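Local coordinates for nitrite oxidoreductase subunit A (Kuenenia stuttgartiensis, PDB 7B04), which is a molybdopterin oxidoreductase family subunit that carries a molybdenum atom, two MD1 molecules and an iron/sulfur cluster in its interior, at residues Y270-D275 with E613-N618; N698-F703 with Q718-T723. All coordinates share one frame; numbering follows the deposited sequence.

Contact 1 (Y270-D275 with E613-N618); sequences YTWHGD and EVAYWN. With MO (molybdenum atom), chain C; MD1 (phosphoric acid 4-(2-amino-4-oxo-3,4,5,6,-tetrahydro-pteridin-6-yl)-2-hydroxy-3,4-dimercapto-but-3-en-yl ester guanylate ester), chain D.
Val614 packs over one face of the Trp272 indole, its CG1 3.5 Å from the centroid of the six-membered ring of Trp272 and 17° off the ring normal. This CH-pi contact is the tightly packed part. The indole gets there because CG of Trp272 lies opposite its backbone N (chi1 161°), and a branched valine, with CG1 directed at the ring and CG2 near Trp272 CB, suits the broad surface offered. Asn618 closes the ring's edge through its CB and amide, the amide plane turned 66° from the indole; its ND2 is bound to the carbonyl of Lys661. Packing is looser elsewhere: Ala615 CB is 4.2 Å from Trp272 CE3, and Trp617 sends its edge toward the face of Trp272 in an offset edge-to-face pair, centroids 5.8 Å apart. No side of the contact faces solvent. At the polar end, the hydroxyl of Thr271 donates to Glu613 OE2, although the modelled separation is too short to be taken literally.

A type I turn from Thr271 to Gly274, its last residue a glycine, which readily takes up the positive phi there, carries the chain from this packing to MD1 and molybdenum. There the ring of His273 lies with one face over MD1, and both carboxylate oxygens of Asp275 bind molybdenum at 2.1 Å, a bidentate aspartate as in NarG. The loop follows strand 265-266, while helix 615-618 rests on helix 663-670, where Met666 touches both Trp617 and Asn618.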
loop_
_atom_site.group_PDB
_atom_site.type_symbol
_atom_site.label_atom_id
_atom_site.label_comp_id
_atom_site.label_asym_id
_atom_site.label_seq_id
_atom_site.Cartn_x
_atom_site.Cartn_y
_atom_site.Cartn_z
ATOM N N TYR B 270 -20.627 1.944 8.216
ATOM C CA TYR B 270 -19.620 1.698 9.244
ATOM C C TYR B 270 -19.736 0.282 9.789
ATOM O O TYR B 270 -18.749 -0.460 9.846
ATOM C CB TYR B 270 -19.782 2.735 10.357
ATOM C CG TYR B 270 -18.651 2.823 11.361
ATOM C CD1 TYR B 270 -17.327 2.743 10.961
ATOM C CD2 TYR B 270 -18.915 3.043 12.707
ATOM C CE1 TYR B 270 -16.297 2.857 11.877
ATOM C CE2 TYR B 270 -17.893 3.155 13.628
ATOM C CZ TYR B 270 -16.585 3.054 13.209
ATOM O OH TYR B 270 -15.563 3.161 14.126
ATOM N N THR B 271 -20.932 -0.094 10.229
ATOM C CA THR B 271 -21.137 -1.419 10.796
ATOM C C THR B 271 -20.985 -2.518 9.751
ATOM O O THR B 271 -20.401 -3.570 10.036
ATOM C CB THR B 271 -22.505 -1.467 11.454
ATOM O OG1 THR B 271 -23.520 -1.234 10.468
ATOM C CG2 THR B 271 -22.571 -0.396 12.516
ATOM N N TRP B 272 -21.536 -2.309 8.550
ATOM C CA TRP B 272 -21.451 -3.317 7.494
ATOM C C TRP B 272 -20.018 -3.776 7.263
ATOM O O TRP B 272 -19.766 -4.962 7.021
ATOM C CB TRP B 272 -22.051 -2.769 6.200
ATOM C CG TRP B 272 -21.629 -3.521 4.978
ATOM C CD1 TRP B 272 -20.978 -3.020 3.891
ATOM C CD2 TRP B 272 -21.826 -4.916 4.720
ATOM N NE1 TRP B 272 -20.760 -4.014 2.969
ATOM C CE2 TRP B 272 -21.272 -5.188 3.453
ATOM C CE3 TRP B 272 -22.421 -5.959 5.434
ATOM C CZ2 TRP B 272 -21.294 -6.460 2.889
ATOM C CZ3 TRP B 272 -22.441 -7.218 4.873
ATOM C CH2 TRP B 272 -21.882 -7.458 3.612
ATOM N N HIS B 273 -19.066 -2.851 7.319
ATOM C CA HIS B 273 -17.668 -3.195 7.110
ATOM C C HIS B 273 -17.012 -3.808 8.344
ATOM O O HIS B 273 -15.837 -4.183 8.277
ATOM C CB HIS B 273 -16.899 -1.947 6.663
ATOM C CG HIS B 273 -17.273 -1.466 5.294
ATOM N ND1 HIS B 273 -16.953 -0.205 4.837
ATOM C CD2 HIS B 273 -17.935 -2.076 4.283
ATOM C CE1 HIS B 273 -17.411 -0.057 3.607
ATOM N NE2 HIS B 273 -18.006 -1.179 3.245
ATOM N N GLY B 274 -17.736 -3.952 9.452
ATOM C CA GLY B 274 -17.114 -4.439 10.667
ATOM C C GLY B 274 -16.194 -3.445 11.329
ATOM O O GLY B 274 -15.320 -3.841 12.105
ATOM N N ASP B 275 -16.378 -2.157 11.048
ATOM C CA ASP B 275 -15.453 -1.124 11.484
ATOM C C ASP B 275 -15.789 -0.545 12.859
ATOM O O ASP B 275 -14.884 -0.042 13.539
ATOM C CB ASP B 275 -15.419 0.002 10.445
ATOM C CG ASP B 275 -14.733 -0.403 9.144
ATOM O OD1 ASP B 275 -13.854 -1.289 9.162
ATOM O OD2 ASP B 275 -15.074 0.190 8.099
ATOM N N GLU B 613 -29.353 -1.993 8.199
ATOM C CA GLU B 613 -28.016 -2.566 8.202
ATOM C C GLU B 613 -27.849 -3.532 7.036
ATOM O O GLU B 613 -28.734 -4.344 6.753
ATOM C CB GLU B 613 -27.735 -3.288 9.519
ATOM C CG GLU B 613 -26.335 -3.063 10.043
ATOM C CD GLU B 613 -25.268 -3.636 9.145
ATOM O OE1 GLU B 613 -25.554 -4.629 8.457
ATOM O OE2 GLU B 613 -24.150 -3.088 9.117
ATOM N N VAL B 614 -26.700 -3.439 6.363
ATOM C CA VAL B 614 -26.459 -4.252 5.175
ATOM C C VAL B 614 -26.322 -5.734 5.520
ATOM O O VAL B 614 -26.673 -6.598 4.706
ATOM C CB VAL B 614 -25.210 -3.728 4.439
ATOM C CG1 VAL B 614 -24.882 -4.593 3.231
ATOM C CG2 VAL B 614 -25.404 -2.279 4.024
ATOM N N ALA B 615 -25.838 -6.061 6.725
ATOM C CA ALA B 615 -25.497 -7.450 7.039
ATOM C C ALA B 615 -26.692 -8.386 6.916
ATOM O O ALA B 615 -26.511 -9.586 6.682
ATOM C CB ALA B 615 -24.900 -7.559 8.438
ATOM N N TYR B 616 -27.912 -7.871 7.080
ATOM C CA TYR B 616 -29.085 -8.723 6.914
ATOM C C TYR B 616 -29.151 -9.283 5.501
ATOM O O TYR B 616 -29.467 -10.463 5.308
ATOM C CB TYR B 616 -30.354 -7.945 7.258
ATOM C CG TYR B 616 -30.406 -7.529 8.707
ATOM C CD1 TYR B 616 -30.740 -8.441 9.698
ATOM C CD2 TYR B 616 -30.103 -6.229 9.088
ATOM C CE1 TYR B 616 -30.780 -8.069 11.027
ATOM C CE2 TYR B 616 -30.140 -5.847 10.415
ATOM C CZ TYR B 616 -30.480 -6.771 11.379
ATOM O OH TYR B 616 -30.517 -6.398 12.701
ATOM N N TRP B 617 -28.841 -8.457 4.502
ATOM C CA TRP B 617 -28.674 -8.962 3.144
ATOM C C TRP B 617 -27.599 -10.043 3.095
ATOM O O TRP B 617 -27.803 -11.116 2.515
ATOM C CB TRP B 617 -28.334 -7.813 2.196
ATOM C CG TRP B 617 -27.748 -8.276 0.910
ATOM C CD1 TRP B 617 -28.408 -8.864 -0.129
ATOM C CD2 TRP B 617 -26.372 -8.206 0.524
ATOM N NE1 TRP B 617 -27.529 -9.159 -1.142
ATOM C CE2 TRP B 617 -26.272 -8.766 -0.765
ATOM C CE3 TRP B 617 -25.216 -7.722 1.142
ATOM C CZ2 TRP B 617 -25.064 -8.853 -1.446
ATOM C CZ3 TRP B 617 -24.018 -7.811 0.463
ATOM C CH2 TRP B 617 -23.952 -8.370 -0.818
ATOM N N ASN B 618 -26.437 -9.768 3.698
ATOM C CA ASN B 618 -25.348 -10.739 3.740
ATOM C C ASN B 618 -25.728 -12.006 4.493
ATOM O O ASN B 618 -25.087 -13.046 4.301
ATOM C CB ASN B 618 -24.115 -10.113 4.390
ATOM C CG ASN B 618 -22.830 -10.842 4.039
ATOM O OD1 ASN B 618 -21.739 -10.403 4.400
ATOM N ND2 ASN B 618 -22.952 -11.955 3.326
HETATM MO MO MO C . -13.226 -0.498 7.270
HETATM P PB MD1 D . -15.584 -0.599 0.072
HETATM O O3B MD1 D . -14.069 -0.519 -0.564
HETATM O O1B MD1 D . -16.431 -1.448 -0.843
HETATM O O2B MD1 D . -16.164 0.794 0.137
HETATM O O3A MD1 D . -15.604 -1.244 1.594
HETATM C C10 MD1 D . -14.464 -1.269 2.403
HETATM C C11 MD1 D . -14.440 -2.598 3.213
HETATM O O11 MD1 D . -13.503 -3.659 2.452
HETATM C C12 MD1 D . -14.062 -2.388 4.474
HETATM S S12 MD1 D . -13.514 -0.725 4.958
HETATM C C13 MD1 D . -14.050 -3.446 5.616
HETATM S S13 MD1 D . -13.463 -2.796 7.209
HETATM C C14 MD1 D . -14.416 -4.855 5.585
HETATM N N15 MD1 D . -13.031 -5.647 5.718
HETATM C C16 MD1 D . -13.060 -7.014 5.371
HETATM C C15 MD1 D . -11.896 -7.869 5.727
HETATM O O14 MD1 D . -10.975 -7.395 6.302
HETATM N N17 MD1 D . -11.891 -9.311 5.364
HETATM C C17 MD1 D . -13.089 -9.923 4.609
HETATM N N16 MD1 D . -13.084 -11.332 4.260
HETATM N N18 MD1 D . -14.278 -9.069 4.245
HETATM C C20 MD1 D . -14.307 -7.671 4.588
HETATM N N8 MD1 D . -15.433 -6.920 4.218
HETATM C C7 MD1 D . -15.374 -5.354 4.536
HETATM P PA MD1 D . -13.723 0.237 -1.990
HETATM O O1A MD1 D . -12.295 0.725 -1.994
HETATM O O2A MD1 D . -13.916 -0.765 -3.090
HETATM O "O5'" MD1 D . -14.736 1.485 -2.341
HETATM C "C5'" MD1 D . -14.351 2.304 -3.411
HETATM C "C4'" MD1 D . -15.101 1.890 -4.724
HETATM O "O4'" MD1 D . -15.739 3.150 -5.377
HETATM C "C1'" MD1 D . -14.801 3.516 -6.567
HETATM N N9 MD1 D . -14.453 4.964 -6.549
HETATM C C4 MD1 D . -15.407 5.851 -6.777
HETATM N N3 MD1 D . -16.856 5.681 -7.059
HETATM C C2 MD1 D . -17.689 6.857 -7.271
HETATM N N2 MD1 D . -19.097 6.684 -7.545
HETATM N N1 MD1 D . -17.128 8.182 -7.209
HETATM C C6 MD1 D . -15.734 8.337 -6.937
HETATM O O6 MD1 D . -15.267 9.424 -6.885
HETATM C C5 MD1 D . -14.859 7.096 -6.714
HETATM N N7 MD1 D . -13.565 6.950 -6.450
HETATM C C8 MD1 D . -13.300 5.629 -6.346
HETATM C "C2'" MD1 D . -13.763 2.791 -6.429
HETATM O "O2'" MD1 D . -13.241 2.408 -7.736
HETATM C "C3'" MD1 D . -14.275 1.453 -5.597
HETATM O "O3'" MD1 D . -14.935 0.539 -6.521
#

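Contact 2 (N698-F703 with Q718-T723); sequences NSWVEF and QIWGKT. With MD1 (phosphoric acid 4-(2-amino-4-oxo-3,4,5,6,-tetrahydro-pteridin-6-yl)-2-hydroxy-3,4-dimercapto-but-3-en-yl ester guanylate ester), chain D.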
loop_
_atom_site.group_PDB
_atom_site.type_symbol
_atom_site.label_atom_id
_atom_site.label_comp_id
_atom_site.label_asym_id
_atom_site.label_seq_id
_atom_site.Cartn_x
_atom_site.Cartn_y
_atom_site.Cartn_z
ATOM N N ASN B 698 -17.232 10.661 -12.246
ATOM C CA ASN B 698 -15.968 11.375 -12.327
ATOM C C ASN B 698 -15.094 11.019 -11.132
ATOM O O ASN B 698 -15.571 10.980 -9.994
ATOM C CB ASN B 698 -16.212 12.881 -12.368
ATOM C CG ASN B 698 -16.639 13.365 -13.738
ATOM O OD1 ASN B 698 -16.162 12.871 -14.758
ATOM N ND2 ASN B 698 -17.528 14.351 -13.766
ATOM N N SER B 699 -13.818 10.745 -11.390
ATOM C CA SER B 699 -12.882 10.495 -10.305
ATOM C C SER B 699 -12.558 11.810 -9.599
ATOM O O SER B 699 -13.042 12.883 -9.969
ATOM C CB SER B 699 -11.619 9.824 -10.840
ATOM O OG SER B 699 -10.918 10.682 -11.722
ATOM N N TRP B 700 -11.720 11.732 -8.562
ATOM C CA TRP B 700 -11.434 12.921 -7.767
ATOM C C TRP B 700 -10.714 13.994 -8.571
ATOM O O TRP B 700 -10.760 15.170 -8.193
ATOM C CB TRP B 700 -10.609 12.566 -6.529
ATOM C CG TRP B 700 -11.133 11.400 -5.766
ATOM C CD1 TRP B 700 -12.371 11.271 -5.207
ATOM C CD2 TRP B 700 -10.427 10.196 -5.462
ATOM N NE1 TRP B 700 -12.481 10.053 -4.579
ATOM C CE2 TRP B 700 -11.298 9.376 -4.721
ATOM C CE3 TRP B 700 -9.141 9.731 -5.747
ATOM C CZ2 TRP B 700 -10.926 8.117 -4.265
ATOM C CZ3 TRP B 700 -8.773 8.483 -5.294
ATOM C CH2 TRP B 700 -9.661 7.690 -4.563
ATOM N N VAL B 701 -10.056 13.622 -9.673
ATOM C CA VAL B 701 -9.360 14.606 -10.499
ATOM C C VAL B 701 -10.202 15.106 -11.660
ATOM O O VAL B 701 -9.775 16.035 -12.364
ATOM C CB VAL B 701 -8.045 14.044 -11.076
ATOM C CG1 VAL B 701 -7.087 13.699 -9.963
ATOM C CG2 VAL B 701 -8.323 12.829 -11.947
ATOM N N GLU B 702 -11.377 14.527 -11.892
ATOM C CA GLU B 702 -12.257 14.988 -12.957
ATOM C C GLU B 702 -13.579 15.505 -12.405
ATOM O O GLU B 702 -14.619 15.391 -13.052
ATOM C CB GLU B 702 -12.523 13.880 -13.972
ATOM C CG GLU B 702 -11.415 12.860 -14.112
ATOM C CD GLU B 702 -11.905 11.574 -14.742
ATOM O OE1 GLU B 702 -12.293 10.654 -13.994
ATOM O OE2 GLU B 702 -11.921 11.489 -15.987
ATOM N N PHE B 703 -13.560 16.135 -11.235
ATOM C CA PHE B 703 -14.802 16.616 -10.650
ATOM C C PHE B 703 -15.186 17.916 -11.341
ATOM O O PHE B 703 -14.370 18.836 -11.440
ATOM C CB PHE B 703 -14.648 16.848 -9.146
ATOM C CG PHE B 703 -14.873 15.622 -8.303
ATOM C CD1 PHE B 703 -15.424 14.473 -8.842
ATOM C CD2 PHE B 703 -14.546 15.631 -6.959
ATOM C CE1 PHE B 703 -15.631 13.354 -8.055
ATOM C CE2 PHE B 703 -14.751 14.518 -6.170
ATOM C CZ PHE B 703 -15.293 13.378 -6.717
ATOM N N GLN B 718 -11.389 19.397 3.632
ATOM C CA GLN B 718 -10.910 19.526 2.262
ATOM C C GLN B 718 -12.118 19.673 1.348
ATOM O O GLN B 718 -13.001 18.807 1.341
ATOM C CB GLN B 718 -10.047 18.323 1.846
ATOM C CG GLN B 718 -9.150 17.758 2.950
ATOM C CD GLN B 718 -7.703 18.219 2.864
ATOM O OE1 GLN B 718 -7.339 19.024 2.005
ATOM N NE2 GLN B 718 -6.866 17.690 3.751
ATOM N N ILE B 719 -12.146 20.759 0.573
ATOM C CA ILE B 719 -13.157 20.995 -0.455
ATOM C C ILE B 719 -12.427 21.127 -1.784
ATOM O O ILE B 719 -11.441 21.870 -1.883
ATOM C CB ILE B 719 -14.001 22.257 -0.190
ATOM C CG1 ILE B 719 -14.535 22.278 1.244
ATOM C CG2 ILE B 719 -15.171 22.309 -1.155
ATOM C CD1 ILE B 719 -15.586 23.357 1.493
ATOM N N TRP B 720 -12.878 20.377 -2.789
ATOM C CA TRP B 720 -12.186 20.363 -4.069
ATOM C C TRP B 720 -13.179 20.129 -5.206
ATOM O O TRP B 720 -14.331 19.727 -4.997
ATOM C CB TRP B 720 -11.083 19.314 -4.077
ATOM C CG TRP B 720 -11.550 17.925 -4.287
ATOM C CD1 TRP B 720 -11.456 17.201 -5.436
ATOM C CD2 TRP B 720 -12.184 17.076 -3.322
ATOM N NE1 TRP B 720 -11.980 15.947 -5.244
ATOM C CE2 TRP B 720 -12.438 15.847 -3.956
ATOM C CE3 TRP B 720 -12.559 17.235 -1.987
ATOM C CZ2 TRP B 720 -13.047 14.782 -3.304
ATOM C CZ3 TRP B 720 -13.167 16.174 -1.341
ATOM C CH2 TRP B 720 -13.405 14.964 -1.999
ATOM N N GLY B 721 -12.742 20.478 -6.406
ATOM C CA GLY B 721 -13.490 20.266 -7.634
ATOM C C GLY B 721 -13.178 21.286 -8.711
ATOM O O GLY B 721 -12.695 22.385 -8.447
ATOM N N LYS B 722 -13.547 20.948 -9.943
ATOM C CA LYS B 722 -13.426 21.742 -11.163
ATOM C C LYS B 722 -12.022 22.199 -11.504
ATOM O O LYS B 722 -11.859 22.926 -12.493
ATOM C CB LYS B 722 -14.277 23.013 -11.103
ATOM C CG LYS B 722 -15.651 22.895 -10.491
ATOM C CD LYS B 722 -16.237 24.298 -10.418
ATOM C CE LYS B 722 -17.741 24.270 -10.280
ATOM N NZ LYS B 722 -18.321 25.646 -10.270
ATOM N N THR B 723 -11.000 21.778 -10.770
ATOM C CA THR B 723 -9.653 22.287 -10.998
ATOM C C THR B 723 -8.724 21.256 -11.632
ATOM O O THR B 723 -7.538 21.540 -11.844
ATOM C CB THR B 723 -9.066 22.797 -9.681
ATOM O OG1 THR B 723 -7.867 23.549 -9.925
ATOM C CG2 THR B 723 -8.761 21.634 -8.765
HETATM P PB MD1 D . -15.584 -0.599 0.072
HETATM O O3B MD1 D . -14.069 -0.519 -0.564
HETATM O O1B MD1 D . -16.431 -1.448 -0.843
HETATM O O2B MD1 D . -16.164 0.794 0.137
HETATM O O3A MD1 D . -15.604 -1.244 1.594
HETATM C C10 MD1 D . -14.464 -1.269 2.403
HETATM C C11 MD1 D . -14.440 -2.598 3.213
HETATM O O11 MD1 D . -13.503 -3.659 2.452
HETATM C C12 MD1 D . -14.062 -2.388 4.474
HETATM S S12 MD1 D . -13.514 -0.725 4.958
HETATM C C13 MD1 D . -14.050 -3.446 5.616
HETATM S S13 MD1 D . -13.463 -2.796 7.209
HETATM C C14 MD1 D . -14.416 -4.855 5.585
HETATM N N15 MD1 D . -13.031 -5.647 5.718
HETATM C C16 MD1 D . -13.060 -7.014 5.371
HETATM C C15 MD1 D . -11.896 -7.869 5.727
HETATM O O14 MD1 D . -10.975 -7.395 6.302
HETATM N N17 MD1 D . -11.891 -9.311 5.364
HETATM C C17 MD1 D . -13.089 -9.923 4.609
HETATM N N16 MD1 D . -13.084 -11.332 4.260
HETATM N N18 MD1 D . -14.278 -9.069 4.245
HETATM C C20 MD1 D . -14.307 -7.671 4.588
HETATM N N8 MD1 D . -15.433 -6.920 4.218
HETATM C C7 MD1 D . -15.374 -5.354 4.536
HETATM P PA MD1 D . -13.723 0.237 -1.990
HETATM O O1A MD1 D . -12.295 0.725 -1.994
HETATM O O2A MD1 D . -13.916 -0.765 -3.090
HETATM O "O5'" MD1 D . -14.736 1.485 -2.341
HETATM C "C5'" MD1 D . -14.351 2.304 -3.411
HETATM C "C4'" MD1 D . -15.101 1.890 -4.724
HETATM O "O4'" MD1 D . -15.739 3.150 -5.377
HETATM C "C1'" MD1 D . -14.801 3.516 -6.567
HETATM N N9 MD1 D . -14.453 4.964 -6.549
HETATM C C4 MD1 D . -15.407 5.851 -6.777
HETATM N N3 MD1 D . -16.856 5.681 -7.059
HETATM C C2 MD1 D . -17.689 6.857 -7.271
HETATM N N2 MD1 D . -19.097 6.684 -7.545
HETATM N N1 MD1 D . -17.128 8.182 -7.209
HETATM C C6 MD1 D . -15.734 8.337 -6.937
HETATM O O6 MD1 D . -15.267 9.424 -6.885
HETATM C C5 MD1 D . -14.859 7.096 -6.714
HETATM N N7 MD1 D . -13.565 6.950 -6.450
HETATM C C8 MD1 D . -13.300 5.629 -6.346
HETATM C "C2'" MD1 D . -13.763 2.791 -6.429
HETATM O "O2'" MD1 D . -13.241 2.408 -7.736
HETATM C "C3'" MD1 D . -14.275 1.453 -5.597
HETATM O "O3'" MD1 D . -14.935 0.539 -6.521
#
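The backbone amide of Lys722 donates to the carbonyl of Phe703, with Lys722 N and Phe703 O 2.7 Å apart. This bond ties the end of the loop to the chain just beyond strand 716-720, whereas the extended lysine chain turns away to the surface, as suits a charged residue at an exposed position. Just before Lys722, Gly721 has backbone angles at which a side chain would strike the preceding carbonyl, and its CA lies against Phe703 CB. Phe703 and the five-membered ring of Trp720 are inclined by 30° and displaced from each other, with little face-to-face overlap; Trp720 NE1 also makes a weak bond of 3.3 Å to Trp700 O, which lies at the indole's edge. CG of Trp720 sits between its backbone N and carbonyl carbon (chi1 79°), which brings NE1 to that carbonyl. The strand is the middle one of a three-stranded antiparallel sheet, and the loop facing it contains a type I turn from Ser699 to Glu702. Glu702 OE1 braces this turn, accepting from Ser699 N and Ser699 OG on opposite faces of the carboxylate plane and pairing with Arg130. The turn presents Trp700 to the guanine of MD1, its CZ2 3.6 Å from MD1 N7, while Phe703 turns its ring edge to MD1 O6. The side chain of Trp700 is also about 6 Å from the iron/sulfur cluster.

Along the chain both segments of contact 1 precede both segments of contact 2; their centres are 29 Å apart and their nearest atoms about 13 Å, without touching. Both belong to the molybdopterin oxidoreductase portion of the chain. Their first segments, 270-275 and 698-703, are loops that follow strands 265-266 and 693-696 of the same seven-stranded mixed sheet. These two strands run in the same direction, so both loops emerge from the C-terminal ends of their strands, on the same side of the sheet. The same elongated MD1 molecule joins the contacts: contact 1 meets its dithiolene sulfurs beside molybdenum, and contact 2 meets its guanine, on a loop whose Trp700 also lies close to the iron/sulfur cluster.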